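Local coordinates for 2-methyl-3-hydroxypyridine-5-carboxylic acid oxygenase (Mesorhizobium loti, PDB 3ALJ), which probably catalyses the FAD-dependent oxygenation of the pyridine 2-methyl-3-hydroxypyridine-5-carboxylic acid, together with opening of its aromatic ring, at residues I28-Q32 and E64-A68; Q74-T78 and S215-E219; I180-R186 and N220-L226; W196-M202 and I212-P216. All blocks are in the same frame, centred on the assembly; numbering follows the deposited sequence. Where two conformers were deposited one is given.

Contact 1: I28-Q32 and E64-A68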
# COMPACT_ATOMS: atom_id res chain seq x y z
N ILE A 28 13.61 -1.07 -9.41
CA ILE A 28 13.92 0.17 -10.12
C ILE A 28 15.08 0.85 -9.43
O ILE A 28 16.00 1.29 -10.11
CB ILE A 28 12.69 1.05 -10.14
CG1 ILE A 28 11.64 0.53 -11.08
CG2 ILE A 28 13.11 2.49 -10.55
CD1 ILE A 28 10.21 1.15 -10.83
N ALA A 29 15.00 0.94 -8.10
CA ALA A 29 16.03 1.68 -7.35
C ALA A 29 17.38 1.01 -7.50
O ALA A 29 18.44 1.68 -7.79
CB ALA A 29 15.73 1.85 -5.86
N LEU A 30 17.40 -0.32 -7.50
CA LEU A 30 18.67 -1.07 -7.62
C LEU A 30 19.13 -0.91 -9.03
O LEU A 30 20.35 -0.66 -9.25
CB LEU A 30 18.45 -2.56 -7.20
CG LEU A 30 18.19 -2.72 -5.75
CD1 LEU A 30 17.61 -4.20 -5.56
CD2 LEU A 30 19.41 -2.50 -4.88
N LYS A 31 18.25 -1.04 -10.04
CA LYS A 31 18.69 -0.93 -11.47
C LYS A 31 19.27 0.50 -11.73
O LYS A 31 20.28 0.62 -12.45
CB LYS A 31 17.52 -1.26 -12.42
CG LYS A 31 17.87 -1.37 -13.93
CD LYS A 31 18.71 -2.68 -14.16
CE LYS A 31 18.91 -2.58 -15.69
NZ LYS A 31 19.78 -3.72 -16.12
N GLN A 32 18.69 1.51 -11.10
CA GLN A 32 19.23 2.90 -11.34
C GLN A 32 20.59 3.02 -10.74
O GLN A 32 21.39 3.81 -11.29
CB GLN A 32 18.29 3.93 -10.65
CG GLN A 32 17.00 4.15 -11.38
CD GLN A 32 16.09 5.20 -10.74
OE1 GLN A 32 15.26 5.79 -11.46
NE2 GLN A 32 16.25 5.46 -9.43
N GLU A 64 9.39 10.01 -7.05
CA GLU A 64 10.39 10.94 -7.64
C GLU A 64 11.74 10.33 -7.76
O GLU A 64 12.41 10.49 -8.79
CB GLU A 64 10.38 12.19 -6.71
CG GLU A 64 11.23 13.31 -7.30
CD GLU A 64 11.24 14.63 -6.40
OE1 GLU A 64 12.21 15.38 -6.64
OE2 GLU A 64 10.33 14.78 -5.56
N GLY A 65 12.22 9.71 -6.67
CA GLY A 65 13.54 9.02 -6.65
C GLY A 65 13.57 7.87 -7.67
O GLY A 65 14.66 7.53 -8.11
N LEU A 66 12.43 7.31 -8.05
CA LEU A 66 12.42 6.21 -9.02
C LEU A 66 12.19 6.74 -10.42
O LEU A 66 12.14 5.94 -11.34
CB LEU A 66 11.22 5.29 -8.69
CG LEU A 66 11.20 4.62 -7.34
CD1 LEU A 66 9.90 3.72 -7.43
CD2 LEU A 66 12.47 3.71 -7.19
N GLY A 67 12.00 8.07 -10.65
CA GLY A 67 11.67 8.50 -12.05
C GLY A 67 10.32 8.12 -12.53
O GLY A 67 10.06 7.97 -13.74
N ALA A 68 9.37 7.99 -11.58
CA ALA A 68 8.00 7.56 -11.91
C ALA A 68 6.91 8.52 -11.35
O ALA A 68 5.71 8.22 -11.49
CB ALA A 68 7.76 6.20 -11.45
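Leu66 pushes one of its two methyls, CD2, against the flank of helix 21-32, and here the packing is tight. CD2 lies 3.6 Å from CG2 of Ile28, the two side chains crossing at about a right angle. Ile28 offers that branch because CG2 stands anti to the backbone N while CG1 sits beside it (chi1 -73°). Ala29 contributes just a methyl, its CB 4.0 Å from Leu66 CD2, small enough for the leucine to settle close to the helix backbone. The more open side belongs to Gln32, partly exposed and polar. Its extended chain carries NE2 to Gly65 O at 2.9 Å, an almost straight bond (179°) lying in both the carbonyl plane and the amide plane of the glutamine. The other amide atom, OE1, comes 3.1 Å from Leu66 O, two acceptors that Arg116 reconciles by donating to both. Gly67 suits the end of helix 57-65: its positive phi (70°) closes a Schellman motif. A leucine in place of Gln32 would probably leave Gly65 O without its side-chain donor and deprive Arg116 of one of these two oxygens. The contact thus joins the C-terminal ends of two helices; Phe309 of helix 300-314 packs on Ala29 and Leu66, Leu113 of helix 106-119 on Ile28 and Leu66, and helix 21-32 itself follows strand 13-17 in what is probably the Rossmann-type FAD-binding unit.

Contact 2: Q74-T78 and S215-E219. With GOL (glycerol), chain I.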
# COMPACT_ATOMS: atom_id res chain seq x y z
N GLN A 74 -0.04 12.34 -13.37
CA GLN A 74 -0.98 12.39 -14.49
C GLN A 74 -2.09 11.35 -14.32
O GLN A 74 -1.69 10.17 -14.08
CB GLN A 74 -0.19 12.11 -15.74
CG GLN A 74 -1.05 12.10 -16.98
CD GLN A 74 -1.61 13.52 -17.31
OE1 GLN A 74 -0.93 14.57 -17.18
NE2 GLN A 74 -2.85 13.54 -17.72
N GLY A 75 -3.35 11.69 -14.29
CA GLY A 75 -4.37 10.66 -14.06
C GLY A 75 -4.66 10.29 -12.58
O GLY A 75 -5.37 9.30 -12.35
N SER A 76 -4.11 11.10 -11.64
CA SER A 76 -4.49 10.86 -10.24
C SER A 76 -4.88 12.24 -9.61
O SER A 76 -4.83 13.25 -10.30
CB SER A 76 -3.36 10.18 -9.48
OG SER A 76 -2.19 11.03 -9.44
N HIS A 77 -5.30 12.18 -8.37
CA HIS A 77 -6.02 13.34 -7.74
C HIS A 77 -5.55 13.62 -6.39
O HIS A 77 -5.45 12.77 -5.55
CB HIS A 77 -7.51 12.91 -7.75
CG HIS A 77 -8.51 13.86 -7.12
ND1 HIS A 77 -8.96 14.97 -7.80
CD2 HIS A 77 -9.33 13.72 -6.06
CE1 HIS A 77 -9.89 15.59 -7.06
NE2 HIS A 77 -10.15 14.85 -6.00
N THR A 78 -5.41 14.93 -6.14
CA THR A 78 -5.31 15.38 -4.75
C THR A 78 -6.63 16.03 -4.37
O THR A 78 -6.92 17.16 -4.89
CB THR A 78 -4.16 16.40 -4.39
OG1 THR A 78 -2.89 15.81 -4.79
CG2 THR A 78 -4.10 16.74 -2.88
N SER A 215 -13.43 8.25 -2.23
CA SER A 215 -12.05 8.60 -2.59
C SER A 215 -11.89 8.85 -4.10
O SER A 215 -11.63 7.93 -4.90
CB SER A 215 -11.11 7.45 -2.21
OG SER A 215 -11.25 7.21 -0.79
N PRO A 216 -12.12 10.09 -4.55
CA PRO A 216 -11.96 10.31 -6.04
C PRO A 216 -10.56 10.11 -6.50
O PRO A 216 -9.59 10.72 -5.94
CB PRO A 216 -12.47 11.78 -6.27
CG PRO A 216 -13.37 12.02 -5.00
CD PRO A 216 -12.63 11.27 -3.84
N CYS A 217 -10.41 9.44 -7.65
CA CYS A 217 -9.08 9.14 -8.19
C CYS A 217 -8.72 10.12 -9.29
O CYS A 217 -7.52 10.29 -9.53
CB CYS A 217 -9.07 7.68 -8.77
SG CYS A 217 -9.17 6.40 -7.48
N ASN A 218 -9.71 10.59 -10.03
CA ASN A 218 -9.48 11.46 -11.25
C ASN A 218 -10.89 11.81 -11.72
O ASN A 218 -11.92 11.46 -11.06
CB ASN A 218 -8.63 10.75 -12.36
CG ASN A 218 -9.13 9.39 -12.67
OD1 ASN A 218 -10.30 9.24 -13.02
ND2 ASN A 218 -8.32 8.34 -12.52
N GLU A 219 -10.99 12.44 -12.87
CA GLU A 219 -12.28 12.89 -13.36
C GLU A 219 -13.23 11.74 -13.68
O GLU A 219 -14.45 11.97 -13.74
CB GLU A 219 -12.04 13.87 -14.56
CG GLU A 219 -11.20 13.30 -15.76
CD GLU A 219 -9.70 12.91 -15.47
OE1 GLU A 219 -9.04 13.42 -14.53
OE2 GLU A 219 -9.14 12.10 -16.26
C1 GOL I . -4.47 15.05 -13.34
O1 GOL I . -3.93 14.55 -14.63
C2 GOL I . -5.79 14.39 -12.91
O2 GOL I . -6.15 13.39 -13.87
C3 GOL I . -6.78 15.52 -12.61
O3 GOL I . -8.15 15.11 -12.58
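His77 and Pro216 cross at a slant, with CD2 of the imidazole nearest the proline. With CG anti to the backbone N (chi1 178°), the ring of His77 swings toward the other segment, and its CD2 comes 3.0 Å from Pro216 O. The same carbon lies 3.7 Å from Pro216 CB, so the imidazole carbon meets both an apolar methylene and the carbonyl of one residue. That oxygen is buried and has no hydrogen-bond partner in the model, whereas NE2 of His77 donates farther on, to Asp197 O. Asn218 is turned quite differently. Its ND2 bonds Gly75 O at 3.1 Å with an N-H...O angle of 156°; the acceptor lies near the amide plane, but the donor stands above the carbonyl plane. The other end of the amide, OD1, receives the backbone N of Asn220 in an Asx turn and also that of Glu221. Asparagine is well suited to this double duty in the tight connection of a beta hairpin, here between strands 211-216 and 221-228. The facing segment runs from helix 69-73 toward strand 82-86 of the same sheet. Between the two side-chain contacts the backbones come close, Ser76 CA making a C-H...O contact of 3.2 Å with Cys217 O. Gly75, with its positive phi, fits a backbone shape that would jam a CB. Its N donates to O1 of a glycerol, probably from the crystallisation liquor, at 2.9 Å; the bonds of that glycerol to Glu219 OE1 are less certain, because the glutamate was deposited in two conformers.

Contact 3: I180-R186 and N220-L226. With FAD (flavin-adenine dinucleotide), chain B.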
# COMPACT_ATOMS: atom_id res chain seq x y z
N ILE A 180 -14.98 -3.89 1.39
CA ILE A 180 -15.23 -4.11 -0.06
C ILE A 180 -14.71 -2.89 -0.76
O ILE A 180 -15.27 -1.78 -0.59
CB ILE A 180 -16.74 -4.30 -0.33
CG1 ILE A 180 -17.24 -5.49 0.47
CG2 ILE A 180 -16.89 -4.52 -1.86
CD1 ILE A 180 -18.84 -5.44 0.65
N ARG A 181 -13.62 -3.00 -1.58
CA ARG A 181 -13.03 -1.85 -2.28
C ARG A 181 -13.33 -1.97 -3.78
O ARG A 181 -13.12 -3.03 -4.37
CB ARG A 181 -11.52 -1.89 -2.02
CG ARG A 181 -11.06 -1.59 -0.60
CD ARG A 181 -9.59 -1.75 -0.48
NE ARG A 181 -9.27 -3.18 -0.46
CZ ARG A 181 -8.03 -3.63 -0.52
NH1 ARG A 181 -6.99 -2.81 -0.50
NH2 ARG A 181 -7.85 -4.96 -0.50
N LEU A 182 -13.82 -0.88 -4.34
CA LEU A 182 -14.26 -0.92 -5.73
C LEU A 182 -13.95 0.41 -6.40
O LEU A 182 -13.81 1.47 -5.77
CB LEU A 182 -15.81 -1.05 -5.82
CG LEU A 182 -16.42 -2.10 -4.94
CD1 LEU A 182 -17.92 -2.09 -4.81
CD2 LEU A 182 -16.10 -3.44 -5.53
N ILE A 183 -13.80 0.34 -7.76
CA ILE A 183 -13.79 1.48 -8.64
C ILE A 183 -15.07 1.54 -9.39
O ILE A 183 -15.47 0.54 -10.06
CB ILE A 183 -12.57 1.48 -9.59
CG1 ILE A 183 -11.20 1.30 -8.90
CG2 ILE A 183 -12.59 2.70 -10.49
CD1 ILE A 183 -10.89 2.44 -7.82
N VAL A 184 -15.72 2.70 -9.31
CA VAL A 184 -16.95 3.01 -10.09
C VAL A 184 -16.77 4.36 -10.77
O VAL A 184 -15.88 5.15 -10.50
CB VAL A 184 -18.23 3.03 -9.20
CG1 VAL A 184 -18.39 1.62 -8.59
CG2 VAL A 184 -18.08 4.08 -8.07
N PRO A 185 -17.62 4.68 -11.76
CA PRO A 185 -17.63 6.02 -12.31
C PRO A 185 -17.95 7.09 -11.27
O PRO A 185 -18.66 6.79 -10.27
CB PRO A 185 -18.77 5.93 -13.40
CG PRO A 185 -18.96 4.53 -13.63
CD PRO A 185 -18.66 3.81 -12.33
N ARG A 186 -17.38 8.28 -11.48
CA ARG A 186 -17.66 9.40 -10.58
C ARG A 186 -19.14 9.79 -10.44
O ARG A 186 -19.53 10.20 -9.36
CB ARG A 186 -16.89 10.61 -11.03
CG ARG A 186 -15.33 10.45 -10.89
CD ARG A 186 -14.82 10.63 -9.44
NE ARG A 186 -15.24 11.85 -8.77
CZ ARG A 186 -14.61 13.01 -8.84
NH1 ARG A 186 -13.47 13.23 -9.52
NH2 ARG A 186 -15.11 14.00 -8.12
N ASN A 220 -12.70 10.55 -13.90
CA ASN A 220 -13.51 9.38 -14.40
C ASN A 220 -13.78 8.39 -13.32
O ASN A 220 -14.87 7.77 -13.35
CB ASN A 220 -12.75 8.72 -15.55
CG ASN A 220 -12.69 9.64 -16.79
OD1 ASN A 220 -13.66 10.34 -17.05
ND2 ASN A 220 -11.56 9.69 -17.45
N GLU A 221 -12.86 8.22 -12.35
CA GLU A 221 -12.85 7.03 -11.50
C GLU A 221 -12.96 7.40 -10.03
O GLU A 221 -12.20 8.28 -9.56
CB GLU A 221 -11.58 6.21 -11.63
CG GLU A 221 -11.49 5.57 -13.08
CD GLU A 221 -10.13 4.92 -13.24
OE1 GLU A 221 -9.16 5.67 -13.21
OE2 GLU A 221 -10.07 3.69 -13.47
N LEU A 222 -13.88 6.74 -9.36
CA LEU A 222 -14.11 6.92 -7.89
C LEU A 222 -13.77 5.60 -7.16
O LEU A 222 -14.22 4.54 -7.52
CB LEU A 222 -15.59 7.19 -7.62
CG LEU A 222 -16.02 7.29 -6.15
CD1 LEU A 222 -15.38 8.48 -5.47
CD2 LEU A 222 -17.55 7.50 -6.15
N TYR A 223 -12.94 5.67 -6.13
CA TYR A 223 -12.58 4.53 -5.25
C TYR A 223 -13.52 4.62 -4.07
O TYR A 223 -13.55 5.67 -3.34
CB TYR A 223 -11.10 4.72 -4.92
CG TYR A 223 -10.55 3.90 -3.74
CD1 TYR A 223 -11.02 2.61 -3.44
CD2 TYR A 223 -9.52 4.46 -2.99
CE1 TYR A 223 -10.46 1.91 -2.30
CE2 TYR A 223 -8.97 3.78 -1.89
CZ TYR A 223 -9.44 2.53 -1.60
OH TYR A 223 -8.91 1.83 -0.50
N LEU A 224 -14.25 3.54 -3.87
CA LEU A 224 -15.08 3.40 -2.67
C LEU A 224 -14.61 2.27 -1.82
O LEU A 224 -14.25 1.21 -2.35
CB LEU A 224 -16.53 3.05 -3.01
CG LEU A 224 -17.27 4.14 -3.81
CD1 LEU A 224 -18.69 3.66 -4.14
CD2 LEU A 224 -17.29 5.49 -2.95
N GLY A 225 -14.62 2.46 -0.50
CA GLY A 225 -14.33 1.36 0.48
C GLY A 225 -15.58 1.22 1.29
O GLY A 225 -15.96 2.17 1.98
N LEU A 226 -16.23 0.08 1.21
CA LEU A 226 -17.52 -0.17 1.91
C LEU A 226 -17.21 -1.05 3.10
O LEU A 226 -16.81 -2.23 2.87
CB LEU A 226 -18.59 -0.79 0.96
CG LEU A 226 -19.44 0.16 0.14
CD1 LEU A 226 -18.68 1.12 -0.69
CD2 LEU A 226 -20.35 -0.75 -0.82
PA FAD B . 1.96 -7.08 -2.43
O1A FAD B . 1.36 -5.82 -2.96
O2A FAD B . 1.13 -8.05 -1.81
O5B FAD B . 2.73 -7.73 -3.66
C5B FAD B . 3.42 -9.02 -3.52
C4B FAD B . 3.51 -9.49 -4.96
O4B FAD B . 4.28 -10.73 -4.81
C3B FAD B . 2.22 -9.90 -5.57
O3B FAD B . 2.11 -9.42 -6.93
C2B FAD B . 2.23 -11.47 -5.44
O2B FAD B . 1.49 -12.13 -6.48
C1B FAD B . 3.67 -11.81 -5.63
N9A FAD B . 4.10 -12.97 -4.91
C8A FAD B . 3.62 -13.52 -3.74
N7A FAD B . 4.35 -14.57 -3.36
C5A FAD B . 5.34 -14.72 -4.32
C6A FAD B . 6.44 -15.57 -4.41
N6A FAD B . 6.65 -16.55 -3.47
N1A FAD B . 7.23 -15.41 -5.47
C2A FAD B . 7.01 -14.49 -6.42
N3A FAD B . 5.98 -13.60 -6.37
C4A FAD B . 5.18 -13.73 -5.28
N1 FAD B . -1.23 1.14 1.55
C2 FAD B . -1.06 2.41 1.24
O2 FAD B . 0.06 2.93 1.13
N3 FAD B . -2.16 3.24 1.05
C4 FAD B . -3.47 2.75 1.13
O4 FAD B . -4.44 3.51 0.78
C4X FAD B . -3.62 1.41 1.47
N5 FAD B . -4.94 0.88 1.68
C5X FAD B . -5.07 -0.43 2.10
C6 FAD B . -6.34 -0.95 2.41
C7 FAD B . -6.49 -2.27 2.76
C7M FAD B . -7.91 -2.82 3.09
C8 FAD B . -5.38 -3.09 2.87
C8M FAD B . -5.50 -4.57 3.30
C9 FAD B . -4.11 -2.58 2.56
C9A FAD B . -3.94 -1.22 2.21
N10 FAD B . -2.62 -0.66 1.93
C10 FAD B . -2.49 0.65 1.62
C1' FAD B . -1.38 -1.55 2.09
C2' FAD B . -0.93 -2.04 0.72
O2' FAD B . -2.02 -2.72 0.08
C3' FAD B . 0.19 -3.08 0.89
O3' FAD B . 0.99 -2.68 2.07
C4' FAD B . 1.13 -3.15 -0.23
O4' FAD B . 0.38 -3.59 -1.39
C5' FAD B . 2.20 -4.17 -0.01
O5' FAD B . 3.06 -4.20 -1.14
P FAD B . 4.05 -5.42 -1.26
O1P FAD B . 4.74 -5.23 -2.54
O2P FAD B . 4.85 -5.62 -0.02
O3P FAD B . 3.08 -6.72 -1.33
O HOH W 1 -6.43 0.10 -0.75
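Arg181 and Tyr223 lie side by side, pointing the same way, with guanidinium and ring planes 54° apart. Over one face of the guanidinium sits the flavin methyl C7M, 3.6 Å above its plane, while NH1 approaches flavin C7 to 3.3 Å. A water in the guanidinium plane accepts from NH1 at 3.0 Å and is also hydrogen-bonded to Tyr223 OH. The tyrosine ring has Arg181 CB and Leu182 O at its edge, close to its plane. A bend at chi3 (-75°) turns the arginine head over the flavin, and its NH2 forms a salt bridge with Asp268. A leucine at Arg181 would probably leave Asp268 without its charged mate and the water without its arginine donor.

Beneath these groups, strands 180-185 and 221-226 run antiparallel at 148° as neighbours in the large mixed sheet. Ile180, Leu182 and Val184 form hydrogen-bonded pairs with Leu226, Leu224 and Leu222, and this wholly aliphatic face packs partly on helix 253-260. Val184 CG2 touches Leu222 CD2 at 4.0 Å. On the flavin-facing side Ile183 and Tyr223 form a non-hydrogen-bonded pair, Ile183 CD1 reaching Tyr223 CB at 3.7 Å. Past the strand end, Arg186 N bonds Asn220 O at 3.2 Å. The aliphatic part of the Arg186 side chain then lies along the opposite backbone, with CD 3.5 Å from Glu221 O, before its guanidinium pairs with Asp197.

Contact 4: W196-M202 and I212-P216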
# COMPACT_ATOMS: atom_id res chain seq x y z
N TRP A 196 -17.93 17.01 -3.93
CA TRP A 196 -17.71 15.64 -4.43
C TRP A 196 -16.30 15.39 -4.97
O TRP A 196 -16.09 14.27 -5.40
CB TRP A 196 -18.82 15.26 -5.41
CG TRP A 196 -20.16 15.34 -4.77
CD1 TRP A 196 -21.19 16.16 -5.21
CD2 TRP A 196 -20.69 14.60 -3.66
NE1 TRP A 196 -22.31 15.94 -4.43
CE2 TRP A 196 -22.00 15.07 -3.40
CE3 TRP A 196 -20.12 13.68 -2.70
CZ2 TRP A 196 -22.83 14.50 -2.38
CZ3 TRP A 196 -20.95 13.14 -1.64
CH2 TRP A 196 -22.28 13.58 -1.50
N ASP A 197 -15.44 16.37 -4.94
CA ASP A 197 -14.01 16.12 -5.16
C ASP A 197 -13.25 15.77 -3.88
O ASP A 197 -12.08 15.41 -3.97
CB ASP A 197 -13.38 17.31 -5.90
CG ASP A 197 -13.92 17.48 -7.30
OD1 ASP A 197 -14.39 16.55 -7.93
OD2 ASP A 197 -13.78 18.68 -7.73
N ASN A 198 -13.92 15.90 -2.74
CA ASN A 198 -13.21 15.67 -1.46
C ASN A 198 -13.03 14.13 -1.29
O ASN A 198 -13.82 13.32 -1.74
CB ASN A 198 -14.07 16.12 -0.23
CG ASN A 198 -14.25 17.63 -0.10
OD1 ASN A 198 -14.98 18.09 0.85
ND2 ASN A 198 -13.69 18.38 -0.98
N THR A 199 -12.01 13.80 -0.43
CA THR A 199 -12.13 12.54 0.36
C THR A 199 -13.17 12.83 1.38
O THR A 199 -13.17 13.87 2.06
CB THR A 199 -10.80 12.24 1.07
OG1 THR A 199 -9.90 11.68 0.11
CG2 THR A 199 -11.07 11.24 2.21
N ILE A 200 -14.10 11.88 1.54
CA ILE A 200 -15.09 11.95 2.62
C ILE A 200 -15.13 10.57 3.28
O ILE A 200 -15.54 9.54 2.65
CB ILE A 200 -16.50 12.31 2.12
CG1 ILE A 200 -16.45 13.54 1.19
CG2 ILE A 200 -17.36 12.65 3.38
CD1 ILE A 200 -17.84 13.82 0.53
N ASP A 201 -14.73 10.51 4.55
CA ASP A 201 -14.80 9.25 5.33
C ASP A 201 -16.10 9.27 6.10
O ASP A 201 -16.24 10.05 7.06
CB ASP A 201 -13.57 9.17 6.27
CG ASP A 201 -13.46 7.82 6.87
OD1 ASP A 201 -14.28 6.92 6.51
OD2 ASP A 201 -12.57 7.59 7.71
N MET A 202 -17.07 8.51 5.60
CA MET A 202 -18.45 8.61 6.07
C MET A 202 -18.76 7.49 7.05
O MET A 202 -19.03 6.33 6.70
CB MET A 202 -19.43 8.47 4.89
CG MET A 202 -19.12 9.46 3.76
SD MET A 202 -20.02 8.97 2.29
CE MET A 202 -19.90 10.45 1.22
N ILE A 212 -18.49 4.28 4.66
CA ILE A 212 -17.91 4.33 3.28
C ILE A 212 -16.78 5.37 3.31
O ILE A 212 -16.99 6.54 3.70
CB ILE A 212 -18.93 4.78 2.21
CG1 ILE A 212 -19.96 3.65 2.11
CG2 ILE A 212 -18.26 5.08 0.85
CD1 ILE A 212 -21.05 3.82 0.91
N LEU A 213 -15.57 4.98 2.83
CA LEU A 213 -14.53 5.99 2.51
C LEU A 213 -14.72 6.26 1.01
O LEU A 213 -14.59 5.38 0.14
CB LEU A 213 -13.15 5.38 2.80
CG LEU A 213 -12.04 6.38 2.45
CD1 LEU A 213 -12.11 7.56 3.44
CD2 LEU A 213 -10.62 5.73 2.60
N TYR A 214 -14.99 7.53 0.74
CA TYR A 214 -15.27 8.06 -0.63
C TYR A 214 -14.00 8.77 -1.11
O TYR A 214 -13.54 9.73 -0.49
CB TYR A 214 -16.51 9.03 -0.49
CG TYR A 214 -16.81 9.88 -1.68
CD1 TYR A 214 -16.10 11.07 -1.94
CD2 TYR A 214 -17.73 9.44 -2.59
CE1 TYR A 214 -16.44 11.88 -3.09
CE2 TYR A 214 -18.10 10.20 -3.73
CZ TYR A 214 -17.42 11.36 -3.90
OH TYR A 214 -17.63 12.15 -5.07
N SER A 215 -13.43 8.25 -2.23
CA SER A 215 -12.05 8.60 -2.59
C SER A 215 -11.89 8.85 -4.10
O SER A 215 -11.63 7.93 -4.90
CB SER A 215 -11.11 7.45 -2.21
OG SER A 215 -11.25 7.21 -0.79
N PRO A 216 -12.12 10.09 -4.55
CA PRO A 216 -11.96 10.31 -6.04
C PRO A 216 -10.56 10.11 -6.50
O PRO A 216 -9.59 10.72 -5.94
CB PRO A 216 -12.47 11.78 -6.27
CG PRO A 216 -13.37 12.02 -5.00
CD PRO A 216 -12.63 11.27 -3.84
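Tyr214 leans along Ile200 toward the loop at Trp196, and each part of it finds a neighbour. CG anti to the backbone N (chi1 169°) sends the ring that way. CB lies 3.3 Å from Ile200 O, with Met202 CE a little farther off. CD1 has Asn198 O at 3.2 Å, near the ring plane, with Ile200 CG1 4.0 Å away at a slant. CE1 has Asn198 O and Trp196 O both at 3.3 Å, so this ring edge faces two carbonyls. CZ meets Trp196 CE3 at 3.8 Å: the edge of the Trp196 indole points toward the Tyr214 face in an offset edge-to-face pair, planes 63° apart. At the tip, OH donates to Trp196 O at 2.6 Å, in the carbonyl plane and on a lone pair. Tyrosine fits because its ring packs against the indole while its hydroxyl donates to Trp196 O, which also takes a weak bond from Arg186. Farther along, Leu213 CD1 packs on Asp201 CB at 3.6 Å, while the aspartate's carboxylate pairs with Arg211. Two hydrogen-bonded pairs, Ile200 with Tyr214 and Met202 with Ile212, flank the non-hydrogen-bonded pair of Asp201 and Leu213, the ladder of an antiparallel beta hairpin within the seven-stranded mixed sheet.

Contacts 2, 3 and 4 form one cluster on the large mixed sheet, their centres 10 to 12 Å apart. Contacts 2 and 4 share Ser215 and Pro216. Ser215 O is also about 2.9 Å from Tyr223 N of contact 3, where strands 211-216 and 221-228 adjoin. Arg186 of contact 3 ties in the others, its NH2 2.7 Å from Asp197 OD1 and its NH1 2.8 Å from Asn218 O. Contact 3 reaches the flavin directly, whereas the Cys217 side chain of contact 2 is about 10 Å from FAD. Contact 1 lies apart among helices, centred 29 Å from contact 3, with the Leu66 side chain about 11 Å from FAD.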